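Local coordinates for sugar ABC transporter, periplasmic sugar-binding protein (Caulobacter crescentus, PDB 4IRX) that binds myo-inositol in the periplasm and probably hands it to an ABC transporter for uptake into the cell, at residues A121-K126 with K224-D229; I147-G152 with V247-G252; S174-A179 with I231-A236. All coordinates share one frame; numbering follows the deposited sequence.

Interaction 1 of 3, residues A121-K126 with K224-D229; sequences ADWVVK and KVIGFD. With INS (1,2,3,4,5,6-hexahydroxy-cyclohexane), chain C.
W123 turns its indole from helix 113-127 toward strand 224-226 and meets two side chains there, I226 over one face of the ring and K224 at its edge. CG of W123 lies anti to the backbone N (chi1 179°), which carries the ring away from the helix axis and up against the strand. CD1 of I226 sits above the six-membered part of the indole, offset toward the rim, and the methylene that carries it follows, with I226 CG1 4.2 Å from W123 CZ3. K224 comes at about a right angle to the tryptophan. Its aliphatic chain passes the ring margin in the plane of the indole, CD being 3.8 Å from W123 CH2. The K224 chain then bends at its last torsion (chi4 -64°), and the ammonium group is bonded to the carbonyl of A221, so only the hydrocarbon part of the lysine serves the ring. V197 and L199 of the adjacent strand 197-200 extend this apolar layer, W123 touching the first and I226 the second, while V225 turns to the other face of the sheet and packs on A206 and L210 of helix 203-215. The sheet is thus sandwiched between helices, as in the lobes of type I periplasmic binding proteins. Beyond the strand's carboxyl end, D229 clasps two neighbouring hydroxyls of myo-inositol. OD1 of D229 accepts from INS O2 at 2.7 Å, and OD2 of D229 accepts from INS O3 at 2.6 Å. With no hydrogen bond between helix and strand, W123, I226 and the hydrocarbon part of K224 meet by apolar packing, which sets no precise direction; the directional polar bonds to the ligand are made at the other end of 224-229.

Interaction 2 of 3, residues I147-G152 with V247-G252; sequences IERVKG and VEQNPG. With INS (1,2,3,4,5,6-hexahydroxy-cyclohexane), chain C.
The guanidinium of R149 and the amide of Q249 stand almost perpendicular, their planes 88° apart, and converge on one hydroxyl of myo-inositol. INS O1 lies at the edge of the guanidinium, in its plane, whereas the amide nitrogen approaches the group obliquely; the ring of F228 makes a cation-pi contact with R149. R149 NH2 gives a hydrogen to INS O1 at 2.8 Å, and Q249 NE2 gives another to INS O1 at 2.9 Å. The two nitrogens are both donors and do not bond each other, R149 NH2 being 3.4 Å from Q249 NE2; the ligand oxygen is what joins them. R149 NH1 reaches the next hydroxyl, INS O2, at 2.9 Å, so the arginine spans two adjacent ring positions. A bend at chi3 (-132°) turns its end toward the ligand, and N113 accepts from NE, fixing the group's rotation. Here the pocket of a type I periplasmic binding protein lies in the cleft between two lobes: R149 rises from helix 144-160, and Q249 sits where strand 246-248 gives way to helix 251-268, consistent with one of the hinge crossings of this fold. Q249 also touches F22 of helix 21-37. Its NE2 has a second acceptor in D229, whose carboxylate probably also offsets the buried positive charge of R149. Just beyond Q249, the backbone bends through N250, and N250 N bonds E248 OE2 at 2.8 Å, meeting the carboxylate oxygen on its anti side; S291 is a further partner of that oxygen.

Interaction 3 of 3, residues S174-A179 with I231-A236; sequences SKRDQA and IPEALA. With INS (1,2,3,4,5,6-hexahydroxy-cyclohexane), chain C.
R176 NH2 meets E233 OE1 at 2.8 Å in a nearly straight bond of 172°, the shorter arm of a two-armed salt bridge. The other arm runs from R176 NH1 to E233 OE2 at 2.9 Å, so the guanidinium grips the carboxylate end-on, one nitrogen to each oxygen. Both oxygens lie in the guanidinium plane, but the carboxylate is twisted by 47° against it: OE2 is met on its syn side, OE1 from above the carboxylate plane. The side chains arrive from opposite directions. R176 bends at chi3 (-58°), while E233 reaches across fully extended. M207 of helix 203-215 touches both side chains, and D204 of the same helix forms a second salt bridge with R176 NE. With an alanine at R176, E233 and D204 would probably be left without their shared positive partner, and the link between the two helix starts would be lost. Both residues belong to first helical turns, R176 directly after the N-cap K175 and E233 one residue further on after I231. K175 itself pairs with D17. S174, just before it, holds myo-inositol through its hydroxyl: S174 OG is 2.8 Å from INS O4, with D140 N as another partner. The salt bridge joins the starts of helices 176-189 and 232-239 at the surface, while the loop before the first brings S174 to the ligand, as the loops between strands and helices do in the alpha/beta lobes of type I periplasmic binding proteins.

In the fold
Interaction 2 is the buried one, about 6 Å from the centre of the molecule (centre to centre); interaction 1 is partly buried and interaction 3 lies at the surface. Chemistry follows place: hydrocarbon between helix and sheet in 1, ligand-mediated polar bonds in 2, a solvent-side ion pair in 3. Interactions 1 and 2, with centres about 12 Å apart, touch directly, since F228 and D229 lie against R149 and Q249 and D229 N probably bonds V247 O. Interaction 3 does not touch interaction 2, and its segment 231-236 merely follows 224-229 in sequence. All three nevertheless contribute to the same myo-inositol, through D229, R149 with Q249, and S174.

Interaction 1 of 3, residues A121-K126 with K224-D229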
loop_
_atom_site.group_PDB
_atom_site.type_symbol
_atom_site.label_atom_id
_atom_site.label_comp_id
_atom_site.label_asym_id
_atom_site.label_seq_id
_atom_site.Cartn_x
_atom_site.Cartn_y
_atom_site.Cartn_z
ATOM N N ALA A 121 -1.382 -10.554 -11.924
ATOM C CA ALA A 121 -1.958 -10.909 -13.220
ATOM C C ALA A 121 -1.220 -12.091 -13.859
ATOM O O ALA A 121 -1.849 -12.935 -14.497
ATOM C CB ALA A 121 -1.941 -9.678 -14.183
ATOM N N ASP A 122 0.101 -12.137 -13.700
ATOM C CA ASP A 122 0.900 -13.227 -14.271
ATOM C C ASP A 122 0.499 -14.536 -13.614
ATOM O O ASP A 122 0.434 -15.571 -14.283
ATOM C CB ASP A 122 2.418 -12.980 -14.148
ATOM C CG ASP A 122 2.942 -11.951 -15.140
ATOM O OD1 ASP A 122 2.229 -11.570 -16.090
ATOM O OD2 ASP A 122 4.094 -11.496 -14.933
ATOM N N TRP A 123 0.205 -14.490 -12.322
ATOM C CA TRP A 123 -0.328 -15.658 -11.638
ATOM C C TRP A 123 -1.634 -16.139 -12.269
ATOM O O TRP A 123 -1.847 -17.356 -12.454
ATOM C CB TRP A 123 -0.502 -15.417 -10.116
ATOM C CG TRP A 123 -1.082 -16.615 -9.415
ATOM C CD1 TRP A 123 -0.413 -17.638 -8.815
ATOM C CD2 TRP A 123 -2.474 -16.915 -9.293
ATOM N NE1 TRP A 123 -1.312 -18.564 -8.318
ATOM C CE2 TRP A 123 -2.586 -18.137 -8.594
ATOM C CE3 TRP A 123 -3.638 -16.266 -9.702
ATOM C CZ2 TRP A 123 -3.830 -18.724 -8.299
ATOM C CZ3 TRP A 123 -4.876 -16.848 -9.402
ATOM C CH2 TRP A 123 -4.952 -18.059 -8.709
ATOM N N VAL A 124 -2.528 -15.205 -12.577
ATOM C CA VAL A 124 -3.795 -15.563 -13.211
ATOM C C VAL A 124 -3.530 -16.236 -14.568
ATOM O O VAL A 124 -4.105 -17.277 -14.874
ATOM C CB VAL A 124 -4.720 -14.332 -13.412
ATOM C CG1 VAL A 124 -5.971 -14.744 -14.176
ATOM C CG2 VAL A 124 -5.055 -13.706 -12.047
ATOM N N VAL A 125 -2.646 -15.640 -15.370
ATOM C CA VAL A 125 -2.409 -16.144 -16.715
ATOM C C VAL A 125 -1.760 -17.528 -16.657
ATOM O O VAL A 125 -2.085 -18.412 -17.439
ATOM C CB VAL A 125 -1.605 -15.141 -17.544
ATOM C CG1 VAL A 125 -1.252 -15.746 -18.916
ATOM C CG2 VAL A 125 -2.409 -13.882 -17.719
ATOM N N LYS A 126 -0.888 -17.753 -15.684
ATOM C CA LYS A 126 -0.252 -19.064 -15.548
ATOM C C LYS A 126 -1.250 -20.114 -15.061
ATOM O O LYS A 126 -1.238 -21.268 -15.508
ATOM C CB LYS A 126 0.944 -18.983 -14.598
ATOM C CG LYS A 126 1.471 -20.343 -14.148
ATOM C CD LYS A 126 2.732 -20.184 -13.313
ATOM C CE LYS A 126 3.192 -21.517 -12.746
ATOM N NZ LYS A 126 4.370 -21.342 -11.844
ATOM N N LYS A 224 -11.346 -17.739 -6.534
ATOM C CA LYS A 224 -10.075 -17.554 -5.858
ATOM C C LYS A 224 -9.789 -16.105 -5.540
ATOM O O LYS A 224 -9.973 -15.231 -6.382
ATOM C CB LYS A 224 -8.957 -18.113 -6.721
ATOM C CG LYS A 224 -9.102 -19.595 -6.969
ATOM C CD LYS A 224 -7.889 -20.159 -7.662
ATOM C CE LYS A 224 -8.055 -21.662 -7.914
ATOM N NZ LYS A 224 -8.138 -22.453 -6.653
ATOM N N VAL A 225 -9.260 -15.869 -4.345
ATOM C CA VAL A 225 -8.971 -14.512 -3.906
ATOM C C VAL A 225 -7.472 -14.328 -3.723
ATOM O O VAL A 225 -6.818 -15.157 -3.101
ATOM C CB VAL A 225 -9.704 -14.202 -2.561
ATOM C CG1 VAL A 225 -9.278 -12.871 -1.977
ATOM C CG2 VAL A 225 -11.229 -14.237 -2.755
ATOM N N ILE A 226 -6.940 -13.242 -4.292
ATOM C CA ILE A 226 -5.540 -12.875 -4.168
ATOM C C ILE A 226 -5.493 -11.497 -3.574
ATOM O O ILE A 226 -6.286 -10.623 -3.959
ATOM C CB ILE A 226 -4.825 -12.823 -5.531
ATOM C CG1 ILE A 226 -4.876 -14.175 -6.211
ATOM C CG2 ILE A 226 -3.376 -12.431 -5.357
ATOM C CD1 ILE A 226 -3.775 -14.327 -7.209
ATOM N N GLY A 227 -4.604 -11.306 -2.604
ATOM C CA GLY A 227 -4.447 -10.008 -1.969
ATOM C C GLY A 227 -3.074 -9.392 -2.216
ATOM O O GLY A 227 -2.324 -9.773 -3.113
ATOM N N PHE A 228 -2.765 -8.437 -1.365
ATOM C CA PHE A 228 -1.518 -7.683 -1.446
ATOM C C PHE A 228 -1.261 -7.185 -0.040
ATOM O O PHE A 228 -2.153 -6.608 0.580
ATOM C CB PHE A 228 -1.704 -6.501 -2.421
ATOM C CG PHE A 228 -0.405 -5.970 -3.018
ATOM C CD1 PHE A 228 0.487 -5.235 -2.244
ATOM C CD2 PHE A 228 -0.098 -6.198 -4.361
ATOM C CE1 PHE A 228 1.701 -4.736 -2.798
ATOM C CE2 PHE A 228 1.087 -5.707 -4.936
ATOM C CZ PHE A 228 2.000 -4.969 -4.151
ATOM N N ASP A 229 -0.051 -7.410 0.468
ATOM C CA ASP A 229 0.511 -6.864 1.750
ATOM C C ASP A 229 1.153 -7.942 2.612
ATOM O O ASP A 229 2.012 -7.640 3.424
ATOM C CB ASP A 229 -0.463 -6.088 2.679
ATOM C CG ASP A 229 -0.892 -4.758 2.111
ATOM O OD1 ASP A 229 -0.241 -4.275 1.164
ATOM O OD2 ASP A 229 -1.900 -4.204 2.598
HETATM C C1 INS C . -0.344 0.114 0.802
HETATM C C2 INS C . -1.020 -1.103 1.341
HETATM C C3 INS C . -2.271 -0.679 2.065
HETATM C C4 INS C . -3.204 0.015 1.125
HETATM C C5 INS C . -2.578 1.255 0.606
HETATM C C6 INS C . -1.262 0.948 -0.070
HETATM O O1 INS C . 0.813 -0.249 0.091
HETATM O O2 INS C . -1.307 -1.982 0.296
HETATM O O3 INS C . -2.896 -1.785 2.669
HETATM O O4 INS C . -4.417 0.295 1.748
HETATM O O5 INS C . -3.462 1.886 -0.263
HETATM O O6 INS C . -0.666 2.106 -0.595
#

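Interaction 2 of 3, residues I147-G152 with V247-G252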
loop_
_atom_site.group_PDB
_atom_site.type_symbol
_atom_site.label_atom_id
_atom_site.label_comp_id
_atom_site.label_asym_id
_atom_site.label_seq_id
_atom_site.Cartn_x
_atom_site.Cartn_y
_atom_site.Cartn_z
ATOM N N ILE A 147 -2.848 3.297 -8.495
ATOM C CA ILE A 147 -2.677 3.540 -9.920
ATOM C C ILE A 147 -1.672 2.581 -10.549
ATOM O O ILE A 147 -1.941 1.989 -11.600
ATOM C CB ILE A 147 -2.269 5.008 -10.153
ATOM C CG1 ILE A 147 -3.391 5.928 -9.664
ATOM C CG2 ILE A 147 -1.917 5.238 -11.607
ATOM C CD1 ILE A 147 -2.989 7.382 -9.528
ATOM N N GLU A 148 -0.543 2.383 -9.885
ATOM C CA GLU A 148 0.500 1.512 -10.425
ATOM C C GLU A 148 0.178 0.017 -10.309
ATOM O O GLU A 148 0.464 -0.767 -11.222
ATOM C CB GLU A 148 1.831 1.822 -9.743
ATOM C CG GLU A 148 2.378 3.180 -10.144
ATOM C CD GLU A 148 3.540 3.604 -9.285
ATOM O OE1 GLU A 148 3.967 2.798 -8.435
ATOM O OE2 GLU A 148 4.008 4.748 -9.450
ATOM N N ARG A 149 -0.427 -0.392 -9.200
ATOM C CA ARG A 149 -0.866 -1.779 -9.069
ATOM C C ARG A 149 -1.868 -2.139 -10.135
ATOM O O ARG A 149 -1.774 -3.215 -10.726
ATOM C CB ARG A 149 -1.506 -2.061 -7.707
ATOM C CG ARG A 149 -0.565 -2.676 -6.734
ATOM C CD ARG A 149 -1.130 -2.719 -5.320
ATOM N NE ARG A 149 -0.089 -2.215 -4.441
ATOM C CZ ARG A 149 -0.248 -1.914 -3.161
ATOM N NH1 ARG A 149 -1.438 -2.093 -2.589
ATOM N NH2 ARG A 149 0.766 -1.412 -2.472
ATOM N N VAL A 150 -2.846 -1.268 -10.354
ATOM C CA VAL A 150 -3.854 -1.460 -11.372
ATOM C C VAL A 150 -3.191 -1.577 -12.753
ATOM O O VAL A 150 -3.538 -2.428 -13.554
ATOM C CB VAL A 150 -4.869 -0.287 -11.326
ATOM C CG1 VAL A 150 -5.587 -0.163 -12.599
ATOM C CG2 VAL A 150 -5.850 -0.503 -10.192
ATOM N N LYS A 151 -2.215 -0.690 -13.011
ATOM C CA LYS A 151 -1.525 -0.721 -14.321
ATOM C C LYS A 151 -0.839 -2.075 -14.538
ATOM O O LYS A 151 -0.917 -2.651 -15.601
ATOM C CB LYS A 151 -0.516 0.432 -14.497
ATOM C CG LYS A 151 0.390 0.195 -15.708
ATOM C CD LYS A 151 1.234 1.356 -16.131
ATOM C CE LYS A 151 1.818 1.051 -17.508
ATOM N NZ LYS A 151 2.835 -0.048 -17.474
ATOM N N GLY A 152 -0.179 -2.604 -13.507
ATOM C CA GLY A 152 0.508 -3.881 -13.618
ATOM C C GLY A 152 -0.469 -5.035 -13.877
ATOM O O GLY A 152 -0.205 -5.933 -14.683
ATOM N N VAL A 247 0.941 -10.625 -1.724
ATOM C CA VAL A 247 2.185 -10.064 -2.238
ATOM C C VAL A 247 2.940 -9.418 -1.096
ATOM O O VAL A 247 2.384 -8.573 -0.391
ATOM C CB VAL A 247 1.940 -9.021 -3.365
ATOM C CG1 VAL A 247 3.273 -8.484 -3.885
ATOM C CG2 VAL A 247 1.151 -9.618 -4.510
ATOM N N GLU A 248 4.198 -9.805 -0.921
ATOM C CA GLU A 248 5.092 -9.185 0.046
ATOM C C GLU A 248 5.734 -7.943 -0.532
ATOM O O GLU A 248 6.311 -7.980 -1.633
ATOM C CB GLU A 248 6.196 -10.176 0.434
ATOM C CG GLU A 248 7.292 -9.559 1.308
ATOM C CD GLU A 248 6.820 -9.168 2.683
ATOM O OE1 GLU A 248 6.064 -9.954 3.295
ATOM O OE2 GLU A 248 7.181 -8.074 3.170
ATOM N N GLN A 249 5.627 -6.831 0.190
ATOM C CA GLN A 249 6.226 -5.571 -0.240
ATOM C C GLN A 249 7.152 -4.931 0.791
ATOM O O GLN A 249 7.601 -3.776 0.619
ATOM C CB GLN A 249 5.161 -4.566 -0.664
ATOM C CG GLN A 249 4.146 -4.178 0.397
ATOM C CD GLN A 249 3.456 -2.881 0.056
ATOM O OE1 GLN A 249 4.081 -1.932 -0.440
ATOM N NE2 GLN A 249 2.124 -2.846 0.260
ATOM N N ASN A 250 7.473 -5.671 1.847
ATOM C CA ASN A 250 8.474 -5.221 2.834
ATOM C C ASN A 250 8.269 -3.815 3.402
ATOM O O ASN A 250 9.155 -2.960 3.328
ATOM C CB ASN A 250 9.890 -5.335 2.239
ATOM C CG ASN A 250 10.421 -6.761 2.267
ATOM O OD1 ASN A 250 10.813 -7.265 3.324
ATOM N ND2 ASN A 250 10.423 -7.416 1.118
ATOM N N PRO A 251 7.108 -3.562 4.014
ATOM C CA PRO A 251 6.822 -2.238 4.567
ATOM C C PRO A 251 7.769 -1.858 5.694
ATOM O O PRO A 251 8.053 -0.667 5.805
ATOM C CB PRO A 251 5.374 -2.364 5.061
ATOM C CG PRO A 251 5.154 -3.845 5.250
ATOM C CD PRO A 251 5.977 -4.494 4.168
ATOM N N GLY A 252 8.257 -2.805 6.484
ATOM C CA GLY A 252 9.218 -2.472 7.523
ATOM C C GLY A 252 10.460 -1.869 6.888
ATOM O O GLY A 252 10.956 -0.823 7.299
HETATM C C1 INS C . -0.344 0.114 0.802
HETATM C C2 INS C . -1.020 -1.103 1.341
HETATM C C3 INS C . -2.271 -0.679 2.065
HETATM C C4 INS C . -3.204 0.015 1.125
HETATM C C5 INS C . -2.578 1.255 0.606
HETATM C C6 INS C . -1.262 0.948 -0.070
HETATM O O1 INS C . 0.813 -0.249 0.091
HETATM O O2 INS C . -1.307 -1.982 0.296
HETATM O O3 INS C . -2.896 -1.785 2.669
HETATM O O4 INS C . -4.417 0.295 1.748
HETATM O O5 INS C . -3.462 1.886 -0.263
HETATM O O6 INS C . -0.666 2.106 -0.595
#

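Interaction 3 of 3, residues S174-A179 with I231-A236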
loop_
_atom_site.group_PDB
_atom_site.type_symbol
_atom_site.label_atom_id
_atom_site.label_comp_id
_atom_site.label_asym_id
_atom_site.label_seq_id
_atom_site.Cartn_x
_atom_site.Cartn_y
_atom_site.Cartn_z
ATOM N N SER A 174 -9.704 0.803 0.299
ATOM C CA SER A 174 -8.871 0.205 1.352
ATOM C C SER A 174 -9.642 0.004 2.663
ATOM O O SER A 174 -9.129 0.245 3.772
ATOM C CB SER A 174 -7.612 1.066 1.594
ATOM O OG SER A 174 -6.752 1.042 0.452
ATOM N N LYS A 175 -10.898 -0.395 2.537
ATOM C CA LYS A 175 -11.716 -0.674 3.707
ATOM C C LYS A 175 -12.352 -2.047 3.616
ATOM O O LYS A 175 -12.978 -2.389 2.610
ATOM C CB LYS A 175 -12.787 0.403 3.873
ATOM C CG LYS A 175 -12.236 1.814 4.090
ATOM C CD LYS A 175 -11.668 1.985 5.492
ATOM C CE LYS A 175 -10.519 2.993 5.523
ATOM N NZ LYS A 175 -9.948 3.125 6.896
ATOM N N ARG A 176 -12.192 -2.842 4.661
ATOM C CA ARG A 176 -12.722 -4.193 4.682
ATOM C C ARG A 176 -14.250 -4.210 4.583
ATOM O O ARG A 176 -14.820 -5.076 3.885
ATOM C CB ARG A 176 -12.256 -4.950 5.930
ATOM C CG ARG A 176 -12.642 -6.411 5.879
ATOM C CD ARG A 176 -12.098 -7.192 7.044
ATOM N NE ARG A 176 -10.649 -7.107 7.107
ATOM C CZ ARG A 176 -9.889 -7.907 7.858
ATOM N NH1 ARG A 176 -10.459 -8.859 8.597
ATOM N NH2 ARG A 176 -8.562 -7.744 7.862
ATOM N N ASP A 177 -14.904 -3.252 5.254
ATOM C CA ASP A 177 -16.376 -3.192 5.240
ATOM C C ASP A 177 -16.916 -2.885 3.844
ATOM O O ASP A 177 -17.909 -3.501 3.402
ATOM C CB ASP A 177 -16.930 -2.211 6.310
ATOM C CG ASP A 177 -16.488 -0.774 6.089
ATOM O OD1 ASP A 177 -15.288 -0.551 5.880
ATOM O OD2 ASP A 177 -17.343 0.143 6.126
ATOM N N GLN A 178 -16.281 -1.970 3.121
ATOM C CA GLN A 178 -16.662 -1.701 1.736
ATOM C C GLN A 178 -16.337 -2.885 0.838
ATOM O O GLN A 178 -17.099 -3.223 -0.066
ATOM C CB GLN A 178 -16.032 -0.422 1.189
ATOM C CG GLN A 178 -16.503 0.828 1.929
ATOM C CD GLN A 178 -15.872 2.093 1.373
ATOM O OE1 GLN A 178 -15.761 2.264 0.172
ATOM N NE2 GLN A 178 -15.455 2.974 2.256
ATOM N N ALA A 179 -15.195 -3.503 1.073
ATOM C CA ALA A 179 -14.850 -4.679 0.305
ATOM C C ALA A 179 -15.927 -5.763 0.387
ATOM O O ALA A 179 -16.250 -6.399 -0.624
ATOM C CB ALA A 179 -13.493 -5.227 0.747
ATOM N N ILE A 231 -0.146 -9.486 5.179
ATOM C CA ILE A 231 -0.406 -9.307 6.602
ATOM C C ILE A 231 -0.665 -10.689 7.213
ATOM O O ILE A 231 -1.067 -11.609 6.507
ATOM C CB ILE A 231 -1.585 -8.329 6.895
ATOM C CG1 ILE A 231 -2.921 -8.938 6.496
ATOM C CG2 ILE A 231 -1.355 -6.977 6.184
ATOM C CD1 ILE A 231 -4.139 -7.994 6.763
ATOM N N PRO A 232 -0.384 -10.848 8.515
ATOM C CA PRO A 232 -0.494 -12.189 9.116
ATOM C C PRO A 232 -1.855 -12.854 8.962
ATOM O O PRO A 232 -1.910 -14.071 8.810
ATOM C CB PRO A 232 -0.180 -11.931 10.593
ATOM C CG PRO A 232 0.675 -10.687 10.568
ATOM C CD PRO A 232 0.187 -9.857 9.442
ATOM N N GLU A 233 -2.928 -12.079 8.991
ATOM C CA GLU A 233 -4.273 -12.625 8.831
ATOM C C GLU A 233 -4.422 -13.284 7.468
ATOM O O GLU A 233 -5.024 -14.354 7.339
ATOM C CB GLU A 233 -5.308 -11.502 9.025
ATOM C CG GLU A 233 -6.747 -11.928 9.226
ATOM C CD GLU A 233 -7.650 -10.724 9.502
ATOM O OE1 GLU A 233 -7.142 -9.575 9.482
ATOM O OE2 GLU A 233 -8.854 -10.933 9.727
ATOM N N ALA A 234 -3.861 -12.655 6.435
ATOM C CA ALA A 234 -3.909 -13.231 5.093
ATOM C C ALA A 234 -3.019 -14.470 4.996
ATOM O O ALA A 234 -3.374 -15.450 4.341
ATOM C CB ALA A 234 -3.479 -12.195 4.046
ATOM N N LEU A 235 -1.847 -14.402 5.615
ATOM C CA LEU A 235 -0.938 -15.546 5.626
ATOM C C LEU A 235 -1.637 -16.791 6.213
ATOM O O LEU A 235 -1.479 -17.898 5.690
ATOM C CB LEU A 235 0.371 -15.204 6.380
ATOM C CG LEU A 235 1.195 -14.019 5.829
ATOM C CD1 LEU A 235 2.411 -13.722 6.722
ATOM C CD2 LEU A 235 1.673 -14.376 4.444
ATOM N N ALA A 236 -2.415 -16.583 7.270
ATOM C CA ALA A 236 -3.174 -17.665 7.897
ATOM C C ALA A 236 -4.221 -18.238 6.966
ATOM O O ALA A 236 -4.411 -19.458 6.934
ATOM C CB ALA A 236 -3.792 -17.187 9.196
HETATM C C1 INS C . -0.344 0.114 0.802
HETATM C C2 INS C . -1.020 -1.103 1.341
HETATM C C3 INS C . -2.271 -0.679 2.065
HETATM C C4 INS C . -3.204 0.015 1.125
HETATM C C5 INS C . -2.578 1.255 0.606
HETATM C C6 INS C . -1.262 0.948 -0.070
HETATM O O1 INS C . 0.813 -0.249 0.091
HETATM O O2 INS C . -1.307 -1.982 0.296
HETATM O O3 INS C . -2.896 -1.785 2.669
HETATM O O4 INS C . -4.417 0.295 1.748
HETATM O O5 INS C . -3.462 1.886 -0.263
HETATM O O6 INS C . -0.666 2.106 -0.595
#